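Local coordinates for glycosaminoglycan xylosylkinase (Hydra vulgaris, PDB 5XOM), which probably transfers phosphate from ATP to a xylose in the glycosaminoglycan linkage region of proteoglycans, as a kinase of the Fam20 family, at residues K95-L100 with I105-F110; N133-A138 with A209-L214. All coordinates share one frame; numbering follows the deposited sequence.

Contact 1. Residues K95-L100 with I105-F110; sequences KAMFSL and IQNVVF
Strands 96-100 and 106-110 run antiparallel, with A96, F98 and L100 hydrogen-bonded through both backbone groups to F110, V108 and Q106. They form a beta hairpin closed by a five-residue connection. Judged by strand order, it matches the second and third strands of a protein-kinase N-lobe sheet. The bond from V108 N to F98 O measures 2.9 Å.

A96, F98, L100, Q106, V108 and F110 share one face. There the F98 and F110 rings lie nearly parallel, with planes at 19°. They are slid apart and barely overlap. F98 CE2 comes 3.5 Å from F110 CG, and F110 CB sits over the F98 ring near its rim in a CH-pi contact. The A96 methyl lies at the edge of the F110 ring. Further along, L100 CD1 meets V108 CG1 at 3.7 Å, the two side chains crossing at about a right angle. I82 of strand 82-86 touches both F98 and L100.

The other face carries M97, S99, N107 and V109. S99 OG donates to N107 OD1 at 2.8 Å, from a position tilted 32° out of the carbonyl plane. M97 has CG anti to its backbone N (chi1 -171°), and the chain then bends toward N107. Its SD lies 3.5 Å from N107 CG. W213 also packs on M97, N107 and V109. With an alanine in place of N107, the S99 hydroxyl would probably lose its acceptor and the M97 thioether the amide it rests on. Beyond the sulfur, the M97 CE methyl comes 3.5 Å from N107 ND2.

Contact 2. Residues N133-A138 with A209-L214; sequences NAEIAA and ALILWL
E135 and I136, on helix 132-144, meet A209 and I211 of strand 205-212. Short stretches of the helix and strand approach to 8.2 Å between axes, and their directions differ by 51°. No hydrogen bond crosses between them.

E135 starts toward the strand. Its CB faces the A209 methyl, with 4.4 Å between the two CB atoms. Next, CG passes I211 CD1 at 4.2 Å, the two side chains crossing at about a right angle. CG is anti to the carbonyl carbon (chi1 -70°), and the chain bends at chi2. The bend leaves the carboxylate beside I211 CD1, turned to partners outside the two segments. Both oxygens find partners there. OE1 accepts a hydrogen bond from N297 N, and OE2 forms a salt bridge with K111 NZ.

A glutamate on a helix paired with a lysine on the third strand is the arrangement of the protein-kinase N-lobe. This is consistent with helix 132-144 being the counterpart of helix C, and by analogy the pair would lie at the nucleotide site. The strand side of this pairing is tied in as well, since A209 has backbone hydrogen bonding with K111.

I136 adds further aliphatic contacts. I136 CG1 lies 4.1 Å from A209 CB, and I136 CD1 is 4.2 Å from the same methyl. A209 is thus touched by carbons from two successive helix residues. V153 of strand 153-159 packs against E135, I136 and I211, and I352 touches I136. N133 ND2 donates to I355 O, outside both segments.

Contact 1 lies nearer the surface, about 16 Å from the centre of the chain. Contact 2 is wholly buried and about 7 Å from that centre. Both use the same antiparallel sheet. Contact 1 joins neighbouring strands within it, so backbone hydrogen bonds dominate and side chains divide between two faces. Contact 2 sets a helix against the sheet and has sparse side-chain touching alone, with its polar end satisfied by residues outside the segments. The two meet directly where strands 106-112 and 205-212 are neighbours: V109 N lies 2.8 Å from I211 O, a probable hydrogen bond.

Contact 1. Residues K95-L100 with I105-F110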
ATOM      1  N   LYS A  95      -5.353  33.016   3.119  1.00 21.19           N
ATOM      2  CA  LYS A  95      -4.476  31.861   2.998  1.00 33.25           C
ATOM      3  C   LYS A  95      -3.249  32.283   2.204  1.00 30.05           C
ATOM      4  O   LYS A  95      -3.174  33.398   1.687  1.00 32.24           O
ATOM      5  CB  LYS A  95      -5.188  30.683   2.328  1.00 37.23           C
ATOM      6  CG  LYS A  95      -5.543  30.931   0.870  1.00 44.22           C
ATOM      7  CD  LYS A  95      -6.535  29.886   0.372  1.00 54.01           C
ATOM      8  CE  LYS A  95      -6.939  30.133  -1.073  1.00 59.03           C
ATOM      9  NZ  LYS A  95      -7.968  29.150  -1.518  1.00 63.20           N
ATOM     10  N   ALA A  96      -2.296  31.366   2.094  1.00 29.62           N
ATOM     11  CA  ALA A  96      -1.107  31.559   1.285  1.00 28.73           C
ATOM     12  C   ALA A  96      -0.887  30.310   0.444  1.00 29.63           C
ATOM     13  O   ALA A  96      -1.512  29.268   0.663  1.00 26.49           O
ATOM     14  CB  ALA A  96       0.131  31.857   2.144  1.00 23.85           C
ATOM     15  N   MET A  97       0.000  30.418  -0.535  1.00 26.21           N
ATOM     16  CA  MET A  97       0.376  29.287  -1.372  1.00 27.44           C
ATOM     17  C   MET A  97       1.891  29.130  -1.281  1.00 27.79           C
ATOM     18  O   MET A  97       2.628  30.096  -1.505  1.00 31.75           O
ATOM     19  CB  MET A  97      -0.113  29.522  -2.808  1.00 24.38           C
ATOM     20  CG  MET A  97      -0.002  28.362  -3.790  1.00 36.09           C
ATOM     21  SD  MET A  97       1.654  27.717  -4.104  1.00 40.66           S
ATOM     22  CE  MET A  97       2.142  28.665  -5.530  1.00 27.29           C
ATOM     23  N   PHE A  98       2.353  27.939  -0.895  1.00 21.74           N
ATOM     24  CA  PHE A  98       3.775  27.636  -0.782  1.00 24.20           C
ATOM     25  C   PHE A  98       4.200  26.666  -1.876  1.00 30.43           C
ATOM     26  O   PHE A  98       3.486  25.708  -2.185  1.00 32.83           O
ATOM     27  CB  PHE A  98       4.119  27.007   0.574  1.00 26.37           C
ATOM     28  CG  PHE A  98       3.905  27.919   1.753  1.00 29.40           C
ATOM     29  CD1 PHE A  98       3.801  29.289   1.595  1.00 29.58           C
ATOM     30  CD2 PHE A  98       3.830  27.387   3.037  1.00 25.92           C
ATOM     31  CE1 PHE A  98       3.617  30.122   2.696  1.00 30.82           C
ATOM     32  CE2 PHE A  98       3.646  28.212   4.139  1.00 25.52           C
ATOM     33  CZ  PHE A  98       3.540  29.576   3.969  1.00 26.79           C
ATOM     34  N   SER A  99       5.370  26.905  -2.452  1.00 27.87           N
ATOM     35  CA  SER A  99       6.028  25.952  -3.332  1.00 28.74           C
ATOM     36  C   SER A  99       7.048  25.172  -2.512  1.00 31.52           C
ATOM     37  O   SER A  99       7.962  25.770  -1.945  1.00 33.77           O
ATOM     38  CB  SER A  99       6.711  26.664  -4.492  1.00 31.30           C
ATOM     39  OG  SER A  99       5.734  27.240  -5.331  1.00 32.14           O
ATOM     40  N   LEU A 100       6.883  23.851  -2.439  1.00 28.54           N
ATOM     41  CA  LEU A 100       7.829  23.019  -1.715  1.00 26.19           C
ATOM     42  C   LEU A 100       8.851  22.397  -2.660  1.00 34.64           C
ATOM     43  O   LEU A 100       8.532  22.004  -3.791  1.00 34.77           O
ATOM     44  CB  LEU A 100       7.126  21.911  -0.926  1.00 18.83           C
ATOM     45  CG  LEU A 100       5.974  22.389  -0.045  1.00 30.26           C
ATOM     46  CD1 LEU A 100       5.249  21.193   0.552  1.00 25.25           C
ATOM     47  CD2 LEU A 100       6.472  23.376   1.022  1.00 21.60           C
ATOM     48  N   ILE A 105       8.679  20.707  -8.301  1.00 39.64           N
ATOM     49  CA  ILE A 105       8.094  21.564  -7.275  1.00 43.97           C
ATOM     50  C   ILE A 105       6.686  21.079  -6.952  1.00 39.81           C
ATOM     51  O   ILE A 105       5.922  20.709  -7.850  1.00 43.98           O
ATOM     52  CB  ILE A 105       8.088  23.031  -7.746  1.00 47.85           C
ATOM     53  CG1 ILE A 105       9.522  23.535  -7.939  1.00 54.20           C
ATOM     54  CG2 ILE A 105       7.343  23.910  -6.769  1.00 45.00           C
ATOM     55  CD1 ILE A 105      10.361  23.506  -6.677  1.00 57.28           C
ATOM     56  N   GLN A 106       6.335  21.069  -5.665  1.00 37.36           N
ATOM     57  CA  GLN A 106       5.002  20.676  -5.219  1.00 33.81           C
ATOM     58  C   GLN A 106       4.359  21.827  -4.459  1.00 29.68           C
ATOM     59  O   GLN A 106       4.856  22.236  -3.405  1.00 24.74           O
ATOM     60  CB  GLN A 106       5.055  19.425  -4.343  1.00 30.21           C
ATOM     61  CG  GLN A 106       3.701  19.035  -3.780  1.00 31.57           C
ATOM     62  CD  GLN A 106       2.714  18.646  -4.869  1.00 32.15           C
ATOM     63  OE1 GLN A 106       2.958  17.724  -5.646  1.00 35.01           O
ATOM     64  NE2 GLN A 106       1.599  19.357  -4.936  1.00 28.76           N
ATOM     65  N   ASN A 107       3.240  22.327  -4.975  1.00 26.98           N
ATOM     66  CA  ASN A 107       2.523  23.423  -4.341  1.00 26.69           C
ATOM     67  C   ASN A 107       1.566  22.921  -3.262  1.00 27.73           C
ATOM     68  O   ASN A 107       1.017  21.817  -3.351  1.00 26.04           O
ATOM     69  CB  ASN A 107       1.763  24.235  -5.385  1.00 24.23           C
ATOM     70  CG  ASN A 107       2.685  25.096  -6.216  1.00 30.32           C
ATOM     71  OD1 ASN A 107       3.869  25.234  -5.905  1.00 30.83           O
ATOM     72  ND2 ASN A 107       2.153  25.679  -7.281  1.00 32.80           N
ATOM     73  N   VAL A 108       1.399  23.740  -2.217  1.00 25.18           N
ATOM     74  CA  VAL A 108       0.418  23.503  -1.164  1.00 23.27           C
ATOM     75  C   VAL A 108      -0.321  24.799  -0.861  1.00 28.65           C
ATOM     76  O   VAL A 108       0.201  25.901  -1.063  1.00 29.80           O
ATOM     77  CB  VAL A 108       1.053  22.944   0.134  1.00 23.74           C
ATOM     78  CG1 VAL A 108       1.639  21.557  -0.104  1.00 18.41           C
ATOM     79  CG2 VAL A 108       2.107  23.905   0.694  1.00 25.42           C
ATOM     80  N   VAL A 109      -1.561  24.656  -0.408  1.00 28.42           N
ATOM     81  CA  VAL A 109      -2.281  25.741   0.247  1.00 24.15           C
ATOM     82  C   VAL A 109      -1.854  25.782   1.709  1.00 29.04           C
ATOM     83  O   VAL A 109      -1.717  24.734   2.353  1.00 25.57           O
ATOM     84  CB  VAL A 109      -3.802  25.535   0.115  1.00 27.55           C
ATOM     85  CG1 VAL A 109      -4.568  26.602   0.901  1.00 27.55           C
ATOM     86  CG2 VAL A 109      -4.223  25.516  -1.349  1.00 24.77           C
ATOM     87  N   PHE A 110      -1.630  26.983   2.245  1.00 28.27           N
ATOM     88  CA  PHE A 110      -1.311  27.162   3.657  1.00 26.86           C
ATOM     89  C   PHE A 110      -2.440  27.906   4.355  1.00 24.95           C
ATOM     90  O   PHE A 110      -2.741  29.052   4.007  1.00 25.24           O
ATOM     91  CB  PHE A 110       0.007  27.913   3.854  1.00 25.78           C
ATOM     92  CG  PHE A 110       0.320  28.189   5.298  1.00 24.19           C
ATOM     93  CD1 PHE A 110       0.650  27.151   6.154  1.00 23.83           C
ATOM     94  CD2 PHE A 110       0.269  29.481   5.803  1.00 24.32           C
ATOM     95  CE1 PHE A 110       0.932  27.395   7.488  1.00 24.24           C
ATOM     96  CE2 PHE A 110       0.553  29.734   7.140  1.00 28.80           C
ATOM     97  CZ  PHE A 110       0.885  28.687   7.980  1.00 27.58           C
TER

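Contact 2. Residues N133-A138 with A209-L214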
ATOM      1  N   ASN A 133      -7.040  23.468  11.869  1.00 19.39           N
ATOM      2  CA  ASN A 133      -7.055  22.146  12.478  1.00 22.14           C
ATOM      3  C   ASN A 133      -8.203  21.308  11.953  1.00 20.67           C
ATOM      4  O   ASN A 133      -8.128  20.076  11.998  1.00 18.70           O
ATOM      5  CB  ASN A 133      -7.139  22.257  14.006  1.00 21.59           C
ATOM      6  CG  ASN A 133      -8.433  22.908  14.471  1.00 28.36           C
ATOM      7  OD1 ASN A 133      -8.828  23.962  13.964  1.00 22.50           O
ATOM      8  ND2 ASN A 133      -9.110  22.270  15.426  1.00 17.81           N
ATOM      9  N   ALA A 134      -9.252  21.955  11.441  1.00 23.10           N
ATOM     10  CA  ALA A 134     -10.361  21.222  10.843  1.00 22.17           C
ATOM     11  C   ALA A 134      -9.935  20.524   9.559  1.00 22.03           C
ATOM     12  O   ALA A 134     -10.384  19.405   9.284  1.00 20.96           O
ATOM     13  CB  ALA A 134     -11.533  22.167  10.577  1.00 18.52           C
ATOM     14  N   GLU A 135      -9.072  21.167   8.758  1.00 17.91           N
ATOM     15  CA  GLU A 135      -8.571  20.522   7.545  1.00 23.17           C
ATOM     16  C   GLU A 135      -7.822  19.241   7.883  1.00 22.09           C
ATOM     17  O   GLU A 135      -7.977  18.227   7.196  1.00 20.50           O
ATOM     18  CB  GLU A 135      -7.654  21.468   6.756  1.00 20.56           C
ATOM     19  CG  GLU A 135      -8.351  22.653   6.085  1.00 27.42           C
ATOM     20  CD  GLU A 135      -9.039  22.312   4.755  1.00 32.60           C
ATOM     21  OE1 GLU A 135      -9.274  21.118   4.453  1.00 24.82           O
ATOM     22  OE2 GLU A 135      -9.347  23.260   4.002  1.00 27.02           O
ATOM     23  N   ILE A 136      -6.999  19.275   8.934  1.00 21.60           N
ATOM     24  CA  ILE A 136      -6.252  18.088   9.344  1.00 21.85           C
ATOM     25  C   ILE A 136      -7.205  16.985   9.785  1.00 22.53           C
ATOM     26  O   ILE A 136      -7.095  15.833   9.351  1.00 20.81           O
ATOM     27  CB  ILE A 136      -5.253  18.445  10.457  1.00 22.78           C
ATOM     28  CG1 ILE A 136      -4.247  19.475   9.942  1.00 17.21           C
ATOM     29  CG2 ILE A 136      -4.527  17.196  10.945  1.00 18.97           C
ATOM     30  CD1 ILE A 136      -3.478  20.154  11.032  1.00 16.98           C
ATOM     31  N   ALA A 137      -8.157  17.325  10.658  1.00 18.05           N
ATOM     32  CA  ALA A 137      -9.089  16.321  11.158  1.00 21.05           C
ATOM     33  C   ALA A 137      -9.957  15.766  10.036  1.00 21.39           C
ATOM     34  O   ALA A 137     -10.204  14.558   9.974  1.00 20.67           O
ATOM     35  CB  ALA A 137      -9.950  16.911  12.270  1.00 17.81           C
ATOM     36  N   ALA A 138     -10.415  16.630   9.127  1.00 24.99           N
ATOM     37  CA  ALA A 138     -11.273  16.167   8.040  1.00 22.22           C
ATOM     38  C   ALA A 138     -10.525  15.221   7.104  1.00 20.84           C
ATOM     39  O   ALA A 138     -11.099  14.250   6.603  1.00 21.07           O
ATOM     40  CB  ALA A 138     -11.825  17.363   7.264  1.00 18.81           C
ATOM     41  N   ALA A 209      -1.978  24.679   8.575  1.00 19.07           N
ATOM     42  CA  ALA A 209      -2.165  23.426   7.858  1.00 18.27           C
ATOM     43  C   ALA A 209      -1.743  23.601   6.407  1.00 23.20           C
ATOM     44  O   ALA A 209      -2.011  24.640   5.797  1.00 21.38           O
ATOM     45  CB  ALA A 209      -3.631  22.962   7.924  1.00 17.21           C
ATOM     46  N   LEU A 210      -1.071  22.588   5.863  1.00 22.47           N
ATOM     47  CA  LEU A 210      -0.679  22.550   4.458  1.00 21.90           C
ATOM     48  C   LEU A 210      -1.536  21.516   3.741  1.00 24.05           C
ATOM     49  O   LEU A 210      -1.650  20.374   4.208  1.00 20.30           O
ATOM     50  CB  LEU A 210       0.806  22.198   4.310  1.00 17.97           C
ATOM     51  CG  LEU A 210       1.889  23.262   4.542  1.00 23.12           C
ATOM     52  CD1 LEU A 210       1.843  23.829   5.939  1.00 28.10           C
ATOM     53  CD2 LEU A 210       3.262  22.667   4.286  1.00 21.45           C
ATOM     54  N   ILE A 211      -2.131  21.905   2.609  1.00 20.93           N
ATOM     55  CA  ILE A 211      -2.967  21.019   1.802  1.00 21.36           C
ATOM     56  C   ILE A 211      -2.355  20.911   0.411  1.00 24.09           C
ATOM     57  O   ILE A 211      -2.142  21.932  -0.253  1.00 26.38           O
ATOM     58  CB  ILE A 211      -4.417  21.525   1.706  1.00 22.72           C
ATOM     59  CG1 ILE A 211      -5.021  21.718   3.100  1.00 22.65           C
ATOM     60  CG2 ILE A 211      -5.269  20.534   0.890  1.00 18.58           C
ATOM     61  CD1 ILE A 211      -5.025  23.155   3.578  1.00 22.87           C
ATOM     62  N   LEU A 212      -2.091  19.679  -0.030  1.00 24.68           N
ATOM     63  CA  LEU A 212      -1.486  19.446  -1.339  1.00 27.00           C
ATOM     64  C   LEU A 212      -2.396  19.862  -2.484  1.00 27.68           C
ATOM     65  O   LEU A 212      -3.590  19.538  -2.511  1.00 24.92           O
ATOM     66  CB  LEU A 212      -1.142  17.972  -1.537  1.00 30.07           C
ATOM     67  CG  LEU A 212       0.067  17.361  -0.855  1.00 31.80           C
ATOM     68  CD1 LEU A 212       0.131  15.891  -1.222  1.00 27.44           C
ATOM     69  CD2 LEU A 212       1.340  18.085  -1.274  1.00 20.35           C
ATOM     70  N   TRP A 213      -1.801  20.531  -3.465  1.00 23.13           N
ATOM     71  CA  TRP A 213      -2.442  20.680  -4.762  1.00 27.62           C
ATOM     72  C   TRP A 213      -2.610  19.334  -5.445  1.00 26.07           C
ATOM     73  O   TRP A 213      -1.726  18.476  -5.389  1.00 26.34           O
ATOM     74  CB  TRP A 213      -1.602  21.556  -5.674  1.00 25.06           C
ATOM     75  CG  TRP A 213      -1.787  22.990  -5.507  1.00 33.54           C
ATOM     76  CD1 TRP A 213      -2.217  23.607  -4.377  1.00 34.61           C
ATOM     77  CD2 TRP A 213      -1.577  23.996  -6.479  1.00 38.52           C
ATOM     78  NE1 TRP A 213      -2.268  24.967  -4.596  1.00 36.30           N
ATOM     79  CE2 TRP A 213      -1.883  25.233  -5.878  1.00 38.87           C
ATOM     80  CE3 TRP A 213      -1.147  23.979  -7.806  1.00 35.16           C
ATOM     81  CZ2 TRP A 213      -1.777  26.438  -6.560  1.00 39.08           C
ATOM     82  CZ3 TRP A 213      -1.043  25.181  -8.474  1.00 33.93           C
ATOM     83  CH2 TRP A 213      -1.355  26.400  -7.855  1.00 38.52           C
ATOM     84  N   LEU A 214      -3.736  19.170  -6.124  1.00 27.83           N
ATOM     85  CA  LEU A 214      -3.865  18.079  -7.070  1.00 29.21           C
ATOM     86  C   LEU A 214      -2.948  18.332  -8.268  1.00 31.23           C
ATOM     87  O   LEU A 214      -2.763  19.483  -8.681  1.00 35.77           O
ATOM     88  CB  LEU A 214      -5.318  17.943  -7.537  1.00 29.95           C
ATOM     89  CG  LEU A 214      -6.260  17.108  -6.663  1.00 33.74           C
ATOM     90  CD1 LEU A 214      -6.413  17.712  -5.268  1.00 38.74           C
ATOM     91  CD2 LEU A 214      -7.609  16.976  -7.331  1.00 35.32           C
TER